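Local coordinates for ribosomal RNA processing protein 6 (Trypanosoma brucei brucei, PDB 4NLC), which probably trims RNA from its 3' end as an exosome-associated 3'-5' exoribonuclease, here represented by its catalytic core, at residues Q106-L111 and D124-R129. The protein carries 1 engineered substitution. Numbering follows the deposited sequence.
Sequences QGFTCL and DCLKVR
Phe108 meets Leu126 through a first torsion that sets CG between its backbone N and carbonyl carbon (chi1 56°), while Leu126 carries CG opposite its own carbonyl carbon, beside the backbone N (chi1 -73°). The two side chains cross at about a right angle, and Leu126 CD2 lies 3.7 Å from Phe108 CE1, approaching the ring obliquely. Cys125 points at the strand: its CB packs 3.5 Å from Cys110 O, and its SG sits 3.5 Å from Leu111 C, with the methyl CG2 of Thr109 also near the sulfur. No direct hydrogen bond joins 106-111 to 124-129. A water instead donates to Thr109 O (2.8 Å to the water O) and to Cys125 O, and accepts from Arg129 NH1 in the guanidinium plane. Arg129 reaches it with a chain extended from CG to NE; the same NH1 forms a salt bridge with Asp161, whose other carboxylate oxygen hydrogen-bonds to Thr109 OG1. In the RNase H-like exonuclease fold, strand 108-115 pairs antiparallel with 120-123, and the chain leaving 120-123 runs on alongside the first residues of 108-115, coiling in the type I turn Leu126-Arg129. A classic beta bulge sets Cys110 and Leu111 together opposite Glu98 of strand 92-100. Asp124 OD1 accepts from Leu126 N (3.0 Å), an Asx turn bent to 137°, and from Lys127 N (3.0 Å), straighter and from above the carboxylate plane, which extends it to an Asx motif; OD2 is salt-bridged to Arg209.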
ATOM      1  N   GLN A 106      -2.530 -10.236   1.529  1.00 25.98           N
ATOM      2  CA  GLN A 106      -2.186  -8.987   2.201  1.00 25.70           C
ATOM      3  C   GLN A 106      -1.900  -7.896   1.197  1.00 28.74           C
ATOM      4  O   GLN A 106      -1.958  -6.717   1.539  1.00 27.45           O
ATOM      5  CB  GLN A 106      -0.960  -9.172   3.118  1.00 27.06           C
ATOM      6  CG  GLN A 106      -1.182 -10.138   4.296  1.00 28.21           C
ATOM      7  CD  GLN A 106       0.075 -10.305   5.114  1.00 41.54           C
ATOM      8  OE1 GLN A 106       0.648  -9.345   5.640  1.00 30.11           O
ATOM      9  NE2 GLN A 106       0.581 -11.518   5.163  1.00 37.17           N
ATOM     10  N   GLY A 107      -1.572  -8.289  -0.030  1.00 26.51           N
ATOM     11  CA  GLY A 107      -1.191  -7.333  -1.058  1.00 25.26           C
ATOM     12  C   GLY A 107       0.308  -7.123  -1.013  1.00 28.09           C
ATOM     13  O   GLY A 107       0.984  -7.600  -0.091  1.00 25.87           O
ATOM     14  N   PHE A 108       0.852  -6.453  -2.031  1.00 24.62           N
ATOM     15  CA  PHE A 108       2.285  -6.184  -2.065  1.00 23.18           C
ATOM     16  C   PHE A 108       2.624  -4.961  -2.891  1.00 25.86           C
ATOM     17  O   PHE A 108       1.985  -4.694  -3.905  1.00 25.34           O
ATOM     18  CB  PHE A 108       3.119  -7.427  -2.508  1.00 24.44           C
ATOM     19  CG  PHE A 108       2.746  -8.049  -3.837  1.00 25.55           C
ATOM     20  CD1 PHE A 108       3.209  -7.509  -5.030  1.00 26.44           C
ATOM     21  CD2 PHE A 108       1.963  -9.201  -3.891  1.00 27.62           C
ATOM     22  CE1 PHE A 108       2.866  -8.090  -6.259  1.00 27.95           C
ATOM     23  CE2 PHE A 108       1.599  -9.767  -5.116  1.00 29.54           C
ATOM     24  CZ  PHE A 108       2.069  -9.220  -6.293  1.00 27.64           C
ATOM     25  N   THR A 109       3.695  -4.273  -2.504  1.00 23.61           N
ATOM     26  CA  THR A 109       4.186  -3.127  -3.257  1.00 22.82           C
ATOM     27  C   THR A 109       4.848  -3.603  -4.553  1.00 26.09           C
ATOM     28  O   THR A 109       5.693  -4.502  -4.533  1.00 24.94           O
ATOM     29  CB  THR A 109       5.124  -2.294  -2.401  1.00 23.39           C
ATOM     30  OG1 THR A 109       4.470  -2.049  -1.155  1.00 25.31           O
ATOM     31  CG2 THR A 109       5.488  -0.966  -3.074  1.00 18.79           C
ATOM     32  N   CYS A 110       4.492  -2.955  -5.657  1.00 23.12           N
ATOM     33  CA  CYS A 110       5.008  -3.265  -6.992  1.00 23.38           C
ATOM     34  C   CYS A 110       6.130  -2.358  -7.500  1.00 26.97           C
ATOM     35  O   CYS A 110       6.991  -2.808  -8.261  1.00 27.22           O
ATOM     36  CB  CYS A 110       3.858  -3.277  -7.981  1.00 23.65           C
ATOM     37  SG  CYS A 110       2.740  -4.666  -7.749  1.00 28.39           S
ATOM     38  N   LEU A 111       6.072  -1.080  -7.140  1.00 22.55           N
ATOM     39  CA  LEU A 111       6.969  -0.064  -7.660  1.00 22.82           C
ATOM     40  C   LEU A 111       7.108   1.047  -6.665  1.00 28.29           C
ATOM     41  O   LEU A 111       6.181   1.312  -5.901  1.00 28.09           O
ATOM     42  CB  LEU A 111       6.305   0.497  -8.921  1.00 23.10           C
ATOM     43  CG  LEU A 111       7.165   0.922 -10.090  1.00 27.95           C
ATOM     44  CD1 LEU A 111       7.936  -0.265 -10.690  1.00 27.09           C
ATOM     45  CD2 LEU A 111       6.294   1.613 -11.149  1.00 30.90           C
ATOM     46  N   ASP A 124      12.093  -1.020  -9.220  1.00 26.65           N
ATOM     47  CA  ASP A 124      11.359  -2.260  -9.334  1.00 27.16           C
ATOM     48  C   ASP A 124      11.426  -3.073  -8.035  1.00 32.71           C
ATOM     49  O   ASP A 124      12.299  -3.924  -7.864  1.00 31.67           O
ATOM     50  CB  ASP A 124      11.781  -3.058 -10.576  1.00 29.11           C
ATOM     51  CG  ASP A 124      10.894  -4.244 -10.858  1.00 32.56           C
ATOM     52  OD1 ASP A 124      10.202  -4.714  -9.919  1.00 30.63           O
ATOM     53  OD2 ASP A 124      10.924  -4.741 -11.995  1.00 36.52           O
ATOM     54  N   CYS A 125      10.461  -2.788  -7.133  1.00 32.63           N
ATOM     55  CA  CYS A 125      10.139  -3.409  -5.829  1.00 33.13           C
ATOM     56  C   CYS A 125       9.953  -4.884  -5.906  1.00 36.21           C
ATOM     57  O   CYS A 125       9.876  -5.505  -4.852  1.00 38.24           O
ATOM     58  CB  CYS A 125       8.856  -2.807  -5.273  1.00 33.32           C
ATOM     59  SG  CYS A 125       9.038  -1.147  -4.680  1.00 37.00           S
ATOM     60  N   LEU A 126       9.621  -5.402  -7.078  1.00 30.11           N
ATOM     61  CA  LEU A 126       9.413  -6.819  -7.232  1.00 29.92           C
ATOM     62  C   LEU A 126      10.747  -7.490  -7.451  1.00 35.04           C
ATOM     63  O   LEU A 126      11.090  -8.415  -6.729  1.00 36.42           O
ATOM     64  CB  LEU A 126       8.432  -7.124  -8.378  1.00 29.54           C
ATOM     65  CG  LEU A 126       6.964  -6.797  -8.104  1.00 32.09           C
ATOM     66  CD1 LEU A 126       6.091  -7.060  -9.348  1.00 30.93           C
ATOM     67  CD2 LEU A 126       6.445  -7.559  -6.881  1.00 32.06           C
ATOM     68  N   LYS A 127      11.514  -6.994  -8.414  1.00 30.90           N
ATOM     69  CA  LYS A 127      12.819  -7.534  -8.764  1.00 30.17           C
ATOM     70  C   LYS A 127      13.835  -7.346  -7.644  1.00 33.88           C
ATOM     71  O   LYS A 127      14.668  -8.225  -7.460  1.00 34.59           O
ATOM     72  CB  LYS A 127      13.325  -6.936 -10.091  1.00 32.28           C
ATOM     73  CG  LYS A 127      14.405  -7.796 -10.719  1.00 45.64           C
ATOM     74  CD  LYS A 127      14.239  -7.995 -12.204  1.00 52.14           C
ATOM     75  CE  LYS A 127      15.412  -8.754 -12.771  1.00 56.53           C
ATOM     76  NZ  LYS A 127      15.616 -10.064 -12.088  1.00 68.16           N
ATOM     77  N   VAL A 128      13.772  -6.233  -6.890  1.00 29.78           N
ATOM     78  CA  VAL A 128      14.738  -6.017  -5.788  1.00 28.31           C
ATOM     79  C   VAL A 128      14.033  -6.037  -4.406  1.00 29.43           C
ATOM     80  O   VAL A 128      14.572  -5.500  -3.433  1.00 27.70           O
ATOM     81  CB  VAL A 128      15.678  -4.776  -5.993  1.00 31.26           C
ATOM     82  CG1 VAL A 128      16.481  -4.913  -7.282  1.00 30.55           C
ATOM     83  CG2 VAL A 128      14.915  -3.463  -5.980  1.00 30.60           C
ATOM     84  N   ARG A 129      12.867  -6.745  -4.313  1.00 25.97           N
ATOM     85  CA  ARG A 129      12.086  -6.910  -3.082  1.00 25.43           C
ATOM     86  C   ARG A 129      12.947  -7.255  -1.885  1.00 29.81           C
ATOM     87  O   ARG A 129      12.848  -6.584  -0.858  1.00 29.25           O
ATOM     88  CB  ARG A 129      10.985  -7.975  -3.247  1.00 26.16           C
ATOM     89  CG  ARG A 129      10.085  -8.123  -2.013  1.00 26.86           C
ATOM     90  CD  ARG A 129       9.056  -9.208  -2.259  1.00 27.76           C
ATOM     91  NE  ARG A 129       8.389  -9.664  -1.039  1.00 29.34           N
ATOM     92  CZ  ARG A 129       7.336  -9.060  -0.495  1.00 47.17           C
ATOM     93  NH1 ARG A 129       6.821  -7.969  -1.058  1.00 35.63           N
ATOM     94  NH2 ARG A 129       6.786  -9.541   0.608  1.00 33.97           N
TER
HETATM   95  O   HOH W   1       7.537  -6.040  -3.043  1.00 30.01           O